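NADPH Quinone Oxidoreductase (PDB 4F8Y) catalyses the NADPH-dependent reduction of quinones such as menadione, using a bound flavin-adenine dinucleotide, probably as a homodimer of flavodoxin-like subunits. Local coordinates at residues 8-13 / 37-42; 18-23 / 78-83; 43-48 / 89-94. All blocks are in the same frame, centred on the assembly; numbering follows the deposited sequence.

Contact 1: residues 8-13 / 37-42; sequences THPNPT and DLYAEH. With FAD (flavin-adenine dinucleotide), chain E.
Thr8 and Leu38 sit side by side where two neighbouring parallel strands end, their CA atoms 5.9 Å apart; beyond them the chain 8-13 runs on as an irregular loop, while 39-42 closes into a type I turn. No direct hydrogen bond joins the two loops. A water bridges them instead, accepting from the backbone N of both His9 and Tyr39 and donating to Asp37 OD1 at 2.6 Å. That same oxygen receives Ala40 N, which arrives from above the carboxylate plane and makes an Asx motif. The main side-chain contact is a CH-pi one: Pro10 CB lies over one face of the Tyr39 ring, 3.9 Å from its centroid and 24° off the normal. Thr8 CG2 meets the rim of this ring near its plane, whereas Thr8 OG1 touches Leu38 CD1 at 3.6 Å. Tyr39 OH is hydrogen-bonded to Leu47 O of the second subunit, so this proline-tyrosine pair lies at the dimer interface. His9 turns the other way. With CG anti to the backbone N (chi1 -155°), its ring accepts Asn11 N at ND1 in the ring plane and donates from NE2 to FAD O2P at 2.6 Å. Two in-plane bonds thus fix the ring's rotation. Such a loop, following the first strand and meeting a phosphate of the flavin cofactor, is characteristic of the flavodoxin-like fold.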
loop_
_atom_site.group_PDB
_atom_site.type_symbol
_atom_site.label_atom_id
_atom_site.label_comp_id
_atom_site.label_asym_id
_atom_site.label_seq_id
_atom_site.Cartn_x
_atom_site.Cartn_y
_atom_site.Cartn_z
ATOM N N THR A 8 6.556 -10.657 -4.363
ATOM C CA THR A 8 5.212 -10.530 -3.831
ATOM C C THR A 8 4.178 -11.035 -4.832
ATOM O O THR A 8 3.816 -10.329 -5.770
ATOM C CB THR A 8 4.893 -9.051 -3.478
ATOM O OG1 THR A 8 5.874 -8.550 -2.559
ATOM C CG2 THR A 8 3.503 -8.919 -2.850
ATOM N N HIS A 9 3.717 -12.263 -4.631
ATOM C CA HIS A 9 2.570 -12.766 -5.364
ATOM C C HIS A 9 2.050 -14.032 -4.716
ATOM O O HIS A 9 2.828 -14.897 -4.342
ATOM C CB HIS A 9 2.906 -13.024 -6.830
ATOM C CG HIS A 9 1.711 -12.956 -7.729
ATOM N ND1 HIS A 9 0.726 -13.921 -7.728
ATOM C CD2 HIS A 9 1.322 -12.022 -8.627
ATOM C CE1 HIS A 9 -0.211 -13.590 -8.599
ATOM N NE2 HIS A 9 0.128 -12.444 -9.159
ATOM N N PRO A 10 0.724 -14.141 -4.564
ATOM C CA PRO A 10 0.171 -15.302 -3.861
ATOM C C PRO A 10 0.212 -16.583 -4.699
ATOM O O PRO A 10 0.063 -17.669 -4.135
ATOM C CB PRO A 10 -1.279 -14.877 -3.591
ATOM C CG PRO A 10 -1.573 -13.885 -4.662
ATOM C CD PRO A 10 -0.301 -13.105 -4.783
ATOM N N ASN A 11 0.419 -16.447 -6.009
ATOM C CA ASN A 11 0.343 -17.566 -6.954
ATOM C C ASN A 11 1.707 -18.031 -7.467
ATOM O O ASN A 11 2.352 -17.333 -8.256
ATOM C CB ASN A 11 -0.546 -17.180 -8.137
ATOM C CG ASN A 11 -0.901 -18.364 -9.019
ATOM O OD1 ASN A 11 -0.681 -19.521 -8.654
ATOM N ND2 ASN A 11 -1.468 -18.076 -10.180
ATOM N N PRO A 12 2.142 -19.230 -7.037
ATOM C CA PRO A 12 3.466 -19.736 -7.407
ATOM C C PRO A 12 3.560 -19.987 -8.902
ATOM O O PRO A 12 4.666 -20.103 -9.423
ATOM C CB PRO A 12 3.569 -21.060 -6.640
ATOM C CG PRO A 12 2.481 -21.015 -5.610
ATOM C CD PRO A 12 1.396 -20.202 -6.224
ATOM N N THR A 13 2.419 -20.067 -9.582
ATOM C CA THR A 13 2.411 -20.244 -11.037
ATOM C C THR A 13 1.996 -18.966 -11.797
ATOM O O THR A 13 1.610 -19.016 -12.969
ATOM C CB THR A 13 1.585 -21.499 -11.470
ATOM O OG1 THR A 13 0.208 -21.354 -11.099
ATOM C CG2 THR A 13 2.143 -22.743 -10.806
ATOM N N ASP A 37 10.404 -14.402 -0.337
ATOM C CA ASP A 37 9.043 -14.625 -0.789
ATOM C C ASP A 37 8.116 -14.296 0.387
ATOM O O ASP A 37 7.921 -15.117 1.297
ATOM C CB ASP A 37 8.899 -16.080 -1.246
ATOM C CG ASP A 37 7.589 -16.356 -1.961
ATOM O OD1 ASP A 37 6.574 -15.699 -1.671
ATOM O OD2 ASP A 37 7.568 -17.265 -2.808
ATOM N N LEU A 38 7.574 -13.080 0.391
ATOM C CA LEU A 38 6.741 -12.635 1.507
ATOM C C LEU A 38 5.550 -13.580 1.741
ATOM O O LEU A 38 5.180 -13.858 2.886
ATOM C CB LEU A 38 6.270 -11.190 1.291
ATOM C CG LEU A 38 7.357 -10.122 1.200
ATOM C CD1 LEU A 38 6.744 -8.766 0.904
ATOM C CD2 LEU A 38 8.186 -10.088 2.468
ATOM N N TYR A 39 4.962 -14.082 0.656
ATOM C CA TYR A 39 3.814 -14.985 0.756
ATOM C C TYR A 39 4.198 -16.364 1.293
ATOM O O TYR A 39 3.486 -16.944 2.114
ATOM C CB TYR A 39 3.095 -15.105 -0.595
ATOM C CG TYR A 39 1.991 -14.084 -0.783
ATOM C CD1 TYR A 39 0.701 -14.354 -0.353
ATOM C CD2 TYR A 39 2.241 -12.850 -1.377
ATOM C CE1 TYR A 39 -0.315 -13.429 -0.509
ATOM C CE2 TYR A 39 1.234 -11.921 -1.543
ATOM C CZ TYR A 39 -0.047 -12.215 -1.103
ATOM O OH TYR A 39 -1.073 -11.303 -1.255
ATOM N N ALA A 40 5.323 -16.883 0.820
ATOM C CA ALA A 40 5.875 -18.142 1.315
ATOM C C ALA A 40 6.340 -18.026 2.762
ATOM O O ALA A 40 6.362 -19.021 3.485
ATOM C CB ALA A 40 7.022 -18.606 0.423
ATOM N N GLU A 41 6.709 -16.812 3.176
ATOM C CA GLU A 41 7.151 -16.539 4.546
ATOM C C GLU A 41 5.977 -16.368 5.503
ATOM O O GLU A 41 6.171 -16.302 6.720
ATOM C CB GLU A 41 8.027 -15.282 4.588
ATOM C CG GLU A 41 9.371 -15.451 3.893
ATOM C CD GLU A 41 10.484 -15.813 4.853
ATOM O OE1 GLU A 41 10.844 -14.951 5.672
ATOM O OE2 GLU A 41 11.009 -16.944 4.785
ATOM N N HIS A 42 4.768 -16.313 4.948
ATOM C CA HIS A 42 3.559 -16.001 5.713
ATOM C C HIS A 42 3.753 -14.680 6.457
ATOM O O HIS A 42 3.336 -14.533 7.617
ATOM C CB HIS A 42 3.210 -17.108 6.715
ATOM C CG HIS A 42 3.593 -18.488 6.268
ATOM N ND1 HIS A 42 2.984 -19.127 5.208
ATOM C CD2 HIS A 42 4.510 -19.359 6.757
ATOM C CE1 HIS A 42 3.520 -20.326 5.055
ATOM N NE2 HIS A 42 4.445 -20.493 5.983
HETATM P PA FAD E . -1.298 -13.830 -14.016
HETATM O O1A FAD E . -2.934 -13.798 -13.842
HETATM O O2A FAD E . -0.722 -14.816 -13.105
HETATM O O5B FAD E . -0.907 -14.182 -15.561
HETATM C C5B FAD E . -1.199 -13.237 -16.555
HETATM C C4B FAD E . -1.013 -13.771 -17.966
HETATM O O4B FAD E . 0.341 -14.203 -18.325
HETATM C C3B FAD E . -1.878 -15.044 -18.337
HETATM O O3B FAD E . -2.677 -15.019 -19.484
HETATM C C2B FAD E . -0.891 -16.181 -18.151
HETATM O O2B FAD E . -1.277 -17.457 -18.583
HETATM C C1B FAD E . 0.311 -15.543 -18.726
HETATM N N9A FAD E . 1.579 -16.210 -18.447
HETATM C C8A FAD E . 1.933 -16.875 -17.343
HETATM N N7A FAD E . 3.233 -17.319 -17.509
HETATM C C5A FAD E . 3.667 -16.905 -18.746
HETATM C C6A FAD E . 4.857 -17.067 -19.413
HETATM N N6A FAD E . 5.944 -17.805 -18.789
HETATM N N1A FAD E . 5.016 -16.554 -20.639
HETATM C C2A FAD E . 4.006 -15.870 -21.231
HETATM N N3A FAD E . 2.829 -15.711 -20.567
HETATM C C4A FAD E . 2.667 -16.227 -19.333
HETATM N N1 FAD E . -3.948 -3.449 -12.816
HETATM C C2 FAD E . -4.258 -2.040 -13.345
HETATM O O2 FAD E . -3.460 -1.600 -14.395
HETATM N N3 FAD E . -4.379 -1.023 -12.179
HETATM C C4 FAD E . -5.107 -1.406 -10.819
HETATM O O4 FAD E . -4.759 -0.582 -9.756
HETATM C C4X FAD E . -5.002 -2.905 -10.461
HETATM N N5 FAD E . -5.570 -3.440 -9.227
HETATM C C5X FAD E . -5.686 -4.867 -8.998
HETATM C C6 FAD E . -6.164 -5.285 -7.731
HETATM C C7 FAD E . -6.281 -6.620 -7.467
HETATM C C7M FAD E . -6.782 -7.077 -6.099
HETATM C C8 FAD E . -5.944 -7.527 -8.411
HETATM C C8M FAD E . -6.067 -9.020 -8.118
HETATM C C9 FAD E . -5.483 -7.118 -9.635
HETATM C C9A FAD E . -5.362 -5.740 -9.917
HETATM N N10 FAD E . -4.864 -5.340 -11.213
HETATM C C10 FAD E . -4.681 -3.928 -11.575
HETATM C "C1'" FAD E . -4.353 -6.335 -12.131
HETATM C "C2'" FAD E . -2.917 -6.809 -11.906
HETATM O "O2'" FAD E . -1.934 -5.803 -11.861
HETATM C "C3'" FAD E . -2.564 -7.981 -12.799
HETATM O "O3'" FAD E . -3.439 -9.063 -12.665
HETATM C "C4'" FAD E . -1.116 -8.384 -12.597
HETATM O "O4'" FAD E . -0.221 -7.318 -12.575
HETATM C "C5'" FAD E . -0.656 -9.466 -13.546
HETATM O "O5'" FAD E . 0.420 -10.181 -13.041
HETATM P P FAD E . 0.063 -11.683 -12.491
HETATM O O1P FAD E . 1.468 -12.434 -12.076
HETATM O O2P FAD E . -0.860 -11.591 -11.362
HETATM O O3P FAD E . -0.713 -12.308 -13.806
HETATM O O HOH W 1 5.455 -13.462 -2.195
#

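Contact 2: residues 18-23 / 78-83; sequences EILKQV and IFIFPI. With FAD (flavin-adenine dinucleotide), chain E.
Ile80 on the strand and Val23 on the helix are turned to meet: Ile80 holds CG1 anti to its carbonyl carbon (chi1 -60°) with the chain extended to CD1, and Val23 has CG1 anti to the backbone N (chi1 175°), which sends that methyl out to Ile78. The Val23 CG1 and Ile78 CD1 methyls reach each other tip to tip at 3.6 Å. Ile80 CD1 lies over the helix backbone, 3.7 Å from Leu20 CA, with Val23 CG2 at 4.0 Å as a further neighbour. Ile80 CG2 lies beside Ile19 CG2 at 4.0 Å, the two side chains running opposite ways; Leu20 stands roughly perpendicular to Ile80, CD1 to CD1 at 4.1 Å. The contact across the segments is wholly apolar. Helix 18-23 runs nearly antiparallel to strand 78-82, at 161°, with the two axes 9.3 Å apart. Val23 also touches Val181 of helix 171-186, and Ile80 touches Ile5 of strand 2-7. Both segments reach the cofactor at their ends: Ile83 O accepts FAD O2' at 2.8 Å, and Glu18 CG lies 3.3 Å from FAD N6A. Glu18 OE2 in turn receives Gln22 NE2 on its anti side, one helical turn on. A helix laid antiparallel against the central strand of a parallel sheet is the alpha/beta packing of the flavodoxin-like fold, and the flavin cofactor sits, as in other members, at that strand's C-terminal end.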
loop_
_atom_site.group_PDB
_atom_site.type_symbol
_atom_site.label_atom_id
_atom_site.label_comp_id
_atom_site.label_asym_id
_atom_site.label_seq_id
_atom_site.Cartn_x
_atom_site.Cartn_y
_atom_site.Cartn_z
ATOM N N GLU A 18 7.161 -16.090 -12.811
ATOM C CA GLU A 18 8.030 -16.278 -13.970
ATOM C C GLU A 18 9.077 -15.159 -14.067
ATOM O O GLU A 18 10.221 -15.401 -14.461
ATOM C CB GLU A 18 7.206 -16.371 -15.261
ATOM C CG GLU A 18 8.043 -16.606 -16.508
ATOM C CD GLU A 18 8.821 -17.901 -16.455
ATOM O OE1 GLU A 18 8.305 -18.874 -15.870
ATOM O OE2 GLU A 18 9.943 -17.953 -17.004
ATOM N N ILE A 19 8.679 -13.939 -13.711
ATOM C CA ILE A 19 9.606 -12.813 -13.639
ATOM C C ILE A 19 10.685 -13.060 -12.589
ATOM O O ILE A 19 11.867 -12.822 -12.844
ATOM C CB ILE A 19 8.879 -11.511 -13.300
ATOM C CG1 ILE A 19 7.964 -11.100 -14.452
ATOM C CG2 ILE A 19 9.879 -10.412 -12.970
ATOM C CD1 ILE A 19 6.984 -10.013 -14.077
ATOM N N LEU A 20 10.273 -13.541 -11.413
ATOM C CA LEU A 20 11.203 -13.922 -10.350
ATOM C C LEU A 20 12.218 -14.929 -10.857
ATOM O O LEU A 20 13.421 -14.779 -10.648
ATOM C CB LEU A 20 10.447 -14.546 -9.183
ATOM C CG LEU A 20 11.319 -15.112 -8.061
ATOM C CD1 LEU A 20 12.158 -13.993 -7.413
ATOM C CD2 LEU A 20 10.469 -15.859 -7.020
ATOM N N LYS A 21 11.719 -15.961 -11.527
ATOM C CA LYS A 21 12.558 -17.010 -12.092
ATOM C C LYS A 21 13.586 -16.433 -13.085
ATOM O O LYS A 21 14.756 -16.806 -13.062
ATOM C CB LYS A 21 11.666 -18.073 -12.753
ATOM C CG LYS A 21 12.253 -19.466 -12.817
ATOM C CD LYS A 21 13.337 -19.555 -13.880
ATOM N N GLN A 22 13.139 -15.518 -13.946
ATOM C CA GLN A 22 14.018 -14.835 -14.892
ATOM C C GLN A 22 15.128 -14.041 -14.199
ATOM O O GLN A 22 16.271 -14.010 -14.664
ATOM C CB GLN A 22 13.208 -13.892 -15.783
ATOM C CG GLN A 22 12.165 -14.587 -16.626
ATOM C CD GLN A 22 12.777 -15.557 -17.599
ATOM O OE1 GLN A 22 13.738 -15.230 -18.300
ATOM N NE2 GLN A 22 12.227 -16.763 -17.650
ATOM N N VAL A 23 14.783 -13.384 -13.098
ATOM C CA VAL A 23 15.752 -12.601 -12.335
ATOM C C VAL A 23 16.771 -13.506 -11.626
ATOM O O VAL A 23 17.990 -13.330 -11.767
ATOM C CB VAL A 23 15.056 -11.671 -11.320
ATOM C CG1 VAL A 23 16.100 -10.959 -10.443
ATOM C CG2 VAL A 23 14.162 -10.669 -12.045
ATOM N N ILE A 78 15.835 -5.937 -5.376
ATOM C CA ILE A 78 14.933 -6.004 -6.516
ATOM C C ILE A 78 13.525 -6.261 -5.985
ATOM O O ILE A 78 13.300 -7.258 -5.305
ATOM C CB ILE A 78 15.345 -7.115 -7.510
ATOM C CG1 ILE A 78 16.811 -6.937 -7.932
ATOM C CG2 ILE A 78 14.411 -7.121 -8.706
ATOM C CD1 ILE A 78 17.400 -8.117 -8.718
ATOM N N PHE A 79 12.594 -5.352 -6.261
ATOM C CA PHE A 79 11.199 -5.545 -5.863
ATOM C C PHE A 79 10.352 -6.037 -7.042
ATOM O O PHE A 79 10.291 -5.383 -8.083
ATOM C CB PHE A 79 10.604 -4.256 -5.295
ATOM C CG PHE A 79 11.223 -3.814 -3.991
ATOM C CD1 PHE A 79 10.704 -4.242 -2.777
ATOM C CD2 PHE A 79 12.318 -2.969 -3.980
ATOM C CE1 PHE A 79 11.271 -3.827 -1.573
ATOM C CE2 PHE A 79 12.891 -2.555 -2.777
ATOM C CZ PHE A 79 12.363 -2.986 -1.579
ATOM N N ILE A 80 9.710 -7.193 -6.874
ATOM C CA ILE A 80 8.826 -7.749 -7.903
ATOM C C ILE A 80 7.390 -7.879 -7.388
ATOM O O ILE A 80 7.132 -8.634 -6.452
ATOM C CB ILE A 80 9.310 -9.148 -8.375
ATOM C CG1 ILE A 80 10.722 -9.066 -8.962
ATOM C CG2 ILE A 80 8.320 -9.753 -9.390
ATOM C CD1 ILE A 80 11.348 -10.417 -9.220
ATOM N N PHE A 81 6.452 -7.163 -8.006
ATOM C CA PHE A 81 5.053 -7.226 -7.570
ATOM C C PHE A 81 4.027 -6.790 -8.625
ATOM O O PHE A 81 4.346 -5.974 -9.497
ATOM C CB PHE A 81 4.848 -6.429 -6.261
ATOM C CG PHE A 81 5.193 -4.963 -6.363
ATOM C CD1 PHE A 81 4.239 -4.035 -6.745
ATOM C CD2 PHE A 81 6.466 -4.512 -6.052
ATOM C CE1 PHE A 81 4.560 -2.683 -6.831
ATOM C CE2 PHE A 81 6.788 -3.165 -6.131
ATOM C CZ PHE A 81 5.834 -2.249 -6.523
ATOM N N PRO A 82 2.792 -7.337 -8.540
ATOM C CA PRO A 82 1.678 -6.817 -9.346
ATOM C C PRO A 82 1.165 -5.520 -8.738
ATOM O O PRO A 82 1.189 -5.368 -7.515
ATOM C CB PRO A 82 0.579 -7.882 -9.201
ATOM C CG PRO A 82 1.043 -8.854 -8.173
ATOM C CD PRO A 82 2.356 -8.389 -7.604
ATOM N N ILE A 83 0.707 -4.602 -9.579
ATOM C CA ILE A 83 -0.008 -3.436 -9.095
ATOM C C ILE A 83 -1.402 -3.864 -8.627
ATOM O O ILE A 83 -2.180 -4.406 -9.416
ATOM C CB ILE A 83 -0.141 -2.363 -10.194
ATOM C CG1 ILE A 83 1.223 -1.743 -10.493
ATOM C CG2 ILE A 83 -1.121 -1.277 -9.772
ATOM C CD1 ILE A 83 1.939 -1.230 -9.259
HETATM P PA FAD E . -1.298 -13.830 -14.016
HETATM O O1A FAD E . -2.934 -13.798 -13.842
HETATM O O2A FAD E . -0.722 -14.816 -13.105
HETATM O O5B FAD E . -0.907 -14.182 -15.561
HETATM C C5B FAD E . -1.199 -13.237 -16.555
HETATM C C4B FAD E . -1.013 -13.771 -17.966
HETATM O O4B FAD E . 0.341 -14.203 -18.325
HETATM C C3B FAD E . -1.878 -15.044 -18.337
HETATM O O3B FAD E . -2.677 -15.019 -19.484
HETATM C C2B FAD E . -0.891 -16.181 -18.151
HETATM O O2B FAD E . -1.277 -17.457 -18.583
HETATM C C1B FAD E . 0.311 -15.543 -18.726
HETATM N N9A FAD E . 1.579 -16.210 -18.447
HETATM C C8A FAD E . 1.933 -16.875 -17.343
HETATM N N7A FAD E . 3.233 -17.319 -17.509
HETATM C C5A FAD E . 3.667 -16.905 -18.746
HETATM C C6A FAD E . 4.857 -17.067 -19.413
HETATM N N6A FAD E . 5.944 -17.805 -18.789
HETATM N N1A FAD E . 5.016 -16.554 -20.639
HETATM C C2A FAD E . 4.006 -15.870 -21.231
HETATM N N3A FAD E . 2.829 -15.711 -20.567
HETATM C C4A FAD E . 2.667 -16.227 -19.333
HETATM N N1 FAD E . -3.948 -3.449 -12.816
HETATM C C2 FAD E . -4.258 -2.040 -13.345
HETATM O O2 FAD E . -3.460 -1.600 -14.395
HETATM N N3 FAD E . -4.379 -1.023 -12.179
HETATM C C4 FAD E . -5.107 -1.406 -10.819
HETATM O O4 FAD E . -4.759 -0.582 -9.756
HETATM C C4X FAD E . -5.002 -2.905 -10.461
HETATM N N5 FAD E . -5.570 -3.440 -9.227
HETATM C C5X FAD E . -5.686 -4.867 -8.998
HETATM C C6 FAD E . -6.164 -5.285 -7.731
HETATM C C7 FAD E . -6.281 -6.620 -7.467
HETATM C C7M FAD E . -6.782 -7.077 -6.099
HETATM C C8 FAD E . -5.944 -7.527 -8.411
HETATM C C8M FAD E . -6.067 -9.020 -8.118
HETATM C C9 FAD E . -5.483 -7.118 -9.635
HETATM C C9A FAD E . -5.362 -5.740 -9.917
HETATM N N10 FAD E . -4.864 -5.340 -11.213
HETATM C C10 FAD E . -4.681 -3.928 -11.575
HETATM C "C1'" FAD E . -4.353 -6.335 -12.131
HETATM C "C2'" FAD E . -2.917 -6.809 -11.906
HETATM O "O2'" FAD E . -1.934 -5.803 -11.861
HETATM C "C3'" FAD E . -2.564 -7.981 -12.799
HETATM O "O3'" FAD E . -3.439 -9.063 -12.665
HETATM C "C4'" FAD E . -1.116 -8.384 -12.597
HETATM O "O4'" FAD E . -0.221 -7.318 -12.575
HETATM C "C5'" FAD E . -0.656 -9.466 -13.546
HETATM O "O5'" FAD E . 0.420 -10.181 -13.041
HETATM P P FAD E . 0.063 -11.683 -12.491
HETATM O O1P FAD E . 1.468 -12.434 -12.076
HETATM O O2P FAD E . -0.860 -11.591 -11.362
HETATM O O3P FAD E . -0.713 -12.308 -13.806
#

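Contact 3: residues 43-48 / 89-94; sequences FDPVLQ and PAILKG
Phe43 lies against the start of helix 90-99, a helix that follows the central strand of the flavodoxin-like fold and takes part in the dimer interface. From its CB, which rests 4.0 Å from Ile91 CD1, the side chain sets off with CG anti to the backbone N (chi1 -172°), carrying the ring along the helix toward Gly94. CD2 then passes Ile91 O at 3.7 Å, with Ile91 CG1 a little further off. CE2 comes to Gly94 C at 3.8 Å, so the ring meets the glycine backbone with its edge, near the ring plane. At the far end, Phe43 CZ is 4.2 Å from Gly94 O. Tyr67 adds an edge-to-face ring contact to Phe43. Ile91 answers from the helix: its extended chain crosses Phe43 obliquely and brings CD1 close to the Phe43 carbonyl O. Pro45 packs alongside, its CB against Ala90 O and Gly94 CA, its CG against Ile91 CA. Between Pro45 and Gly94 the backbones come close, with CA atoms 3.8 Å apart, an approach made possible by the lack of a side chain at Gly94. Within the loop, Val46 N donates to Asp44 OD1 from above the carboxylate plane, an Asx turn. From the second subunit, Val46 packs on Pro45 and Asp97 OD2 accepts Ala90 N. The tightest touch is a CA-H...O contact, Gly94 CA to Pro45 O at 3.1 Å, with 126° at the hydrogen.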
loop_
_atom_site.group_PDB
_atom_site.type_symbol
_atom_site.label_atom_id
_atom_site.label_comp_id
_atom_site.label_asym_id
_atom_site.label_seq_id
_atom_site.Cartn_x
_atom_site.Cartn_y
_atom_site.Cartn_z
ATOM N N PHE A 43 4.395 -13.723 5.789
ATOM C CA PHE A 43 4.693 -12.427 6.389
ATOM C C PHE A 43 3.430 -11.744 6.913
ATOM O O PHE A 43 2.416 -11.645 6.212
ATOM C CB PHE A 43 5.423 -11.517 5.396
ATOM C CG PHE A 43 5.936 -10.243 6.007
ATOM C CD1 PHE A 43 7.082 -10.244 6.779
ATOM C CD2 PHE A 43 5.275 -9.041 5.804
ATOM C CE1 PHE A 43 7.557 -9.065 7.353
ATOM C CE2 PHE A 43 5.738 -7.867 6.370
ATOM C CZ PHE A 43 6.882 -7.877 7.144
ATOM N N ASP A 44 3.509 -11.299 8.165
ATOM C CA ASP A 44 2.448 -10.539 8.815
ATOM C C ASP A 44 2.689 -9.046 8.574
ATOM O O ASP A 44 3.573 -8.451 9.198
ATOM C CB ASP A 44 2.441 -10.861 10.317
ATOM C CG ASP A 44 1.290 -10.200 11.070
ATOM O OD1 ASP A 44 0.516 -9.424 10.464
ATOM O OD2 ASP A 44 1.168 -10.454 12.287
ATOM N N PRO A 45 1.901 -8.435 7.663
ATOM C CA PRO A 45 2.117 -7.043 7.269
ATOM C C PRO A 45 1.475 -6.020 8.209
ATOM O O PRO A 45 1.525 -4.829 7.899
ATOM C CB PRO A 45 1.437 -6.976 5.902
ATOM C CG PRO A 45 0.312 -7.943 5.997
ATOM C CD PRO A 45 0.755 -9.033 6.946
ATOM N N VAL A 46 0.892 -6.461 9.325
ATOM C CA VAL A 46 0.160 -5.550 10.224
ATOM C C VAL A 46 1.040 -4.927 11.322
ATOM O O VAL A 46 1.368 -5.573 12.311
ATOM C CB VAL A 46 -1.089 -6.228 10.857
ATOM C CG1 VAL A 46 -1.867 -5.231 11.707
ATOM C CG2 VAL A 46 -1.992 -6.812 9.786
ATOM N N LEU A 47 1.414 -3.666 11.129
ATOM C CA LEU A 47 2.248 -2.936 12.081
ATOM C C LEU A 47 1.485 -2.616 13.372
ATOM O O LEU A 47 0.428 -1.970 13.348
ATOM C CB LEU A 47 2.772 -1.642 11.431
ATOM C CG LEU A 47 3.646 -0.653 12.217
ATOM C CD1 LEU A 47 5.055 -1.189 12.424
ATOM C CD2 LEU A 47 3.694 0.690 11.495
ATOM N N GLN A 48 2.026 -3.057 14.502
ATOM C CA GLN A 48 1.384 -2.832 15.791
ATOM C C GLN A 48 2.195 -1.875 16.646
ATOM O O GLN A 48 3.405 -2.025 16.782
ATOM C CB GLN A 48 1.211 -4.152 16.545
ATOM C CG GLN A 48 0.379 -5.178 15.818
ATOM C CD GLN A 48 -1.100 -4.853 15.853
ATOM O OE1 GLN A 48 -1.524 -3.897 16.508
ATOM N NE2 GLN A 48 -1.897 -5.649 15.150
ATOM N N PRO A 89 0.778 -4.551 -3.185
ATOM C CA PRO A 89 -0.114 -5.459 -2.460
ATOM C C PRO A 89 0.018 -5.217 -0.956
ATOM O O PRO A 89 1.102 -4.860 -0.490
ATOM C CB PRO A 89 0.425 -6.845 -2.831
ATOM C CG PRO A 89 1.021 -6.661 -4.171
ATOM C CD PRO A 89 1.588 -5.261 -4.192
ATOM N N ALA A 90 -1.073 -5.397 -0.217
ATOM C CA ALA A 90 -1.077 -5.155 1.218
ATOM C C ALA A 90 0.123 -5.766 1.951
ATOM O O ALA A 90 0.692 -5.117 2.835
ATOM C CB ALA A 90 -2.381 -5.643 1.838
ATOM N N ILE A 91 0.497 -7.004 1.600
ATOM C CA ILE A 91 1.568 -7.715 2.316
ATOM C C ILE A 91 2.938 -7.064 2.117
ATOM O O ILE A 91 3.772 -7.068 3.024
ATOM C CB ILE A 91 1.637 -9.216 1.935
ATOM C CG1 ILE A 91 2.432 -10.005 2.988
ATOM C CG2 ILE A 91 2.240 -9.387 0.554
ATOM C CD1 ILE A 91 2.348 -11.519 2.831
ATOM N N LEU A 92 3.169 -6.503 0.932
ATOM C CA LEU A 92 4.409 -5.770 0.667
ATOM C C LEU A 92 4.368 -4.371 1.289
ATOM O O LEU A 92 5.391 -3.888 1.789
ATOM C CB LEU A 92 4.709 -5.670 -0.833
ATOM C CG LEU A 92 5.917 -4.784 -1.173
ATOM C CD1 LEU A 92 7.222 -5.447 -0.746
ATOM C CD2 LEU A 92 5.953 -4.413 -2.651
ATOM N N LYS A 93 3.199 -3.721 1.249
ATOM C CA LYS A 93 3.021 -2.429 1.921
ATOM C C LYS A 93 3.328 -2.548 3.423
ATOM O O LYS A 93 3.953 -1.671 4.014
ATOM C CB LYS A 93 1.616 -1.878 1.683
ATOM C CG LYS A 93 1.291 -0.583 2.426
ATOM C CD LYS A 93 2.396 0.454 2.276
ATOM C CE LYS A 93 1.924 1.835 2.694
ATOM N NZ LYS A 93 1.541 1.908 4.132
ATOM N N GLY A 94 2.906 -3.652 4.030
ATOM C CA GLY A 94 3.220 -3.930 5.415
ATOM C C GLY A 94 4.680 -4.284 5.637
ATOM O O GLY A 94 5.213 -4.063 6.729
#

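In the fold
All three contacts are buried. Contact 2 is closest to the centre of the chain, wholly hydrocarbon between helix and sheet, and neither of its segments touches the second subunit. Contacts 1 and 3 lie farther out and both reach that subunit; contact 1 mixes a bridging water, a CH-pi contact and a hydrogen bond to a cofactor phosphate, whereas contact 3 sets a loop's ring and proline against the Ile91 side chain and the backbone of Gly94. Contacts 1 and 2 touch the same FAD and join by the backbone hydrogen bond from Thr8 N to Ile80 O; Leu47 of contact 3 touches another FAD. Contacts 1 and 3 are continuous at 42-43, and Tyr39 packs on Ile91.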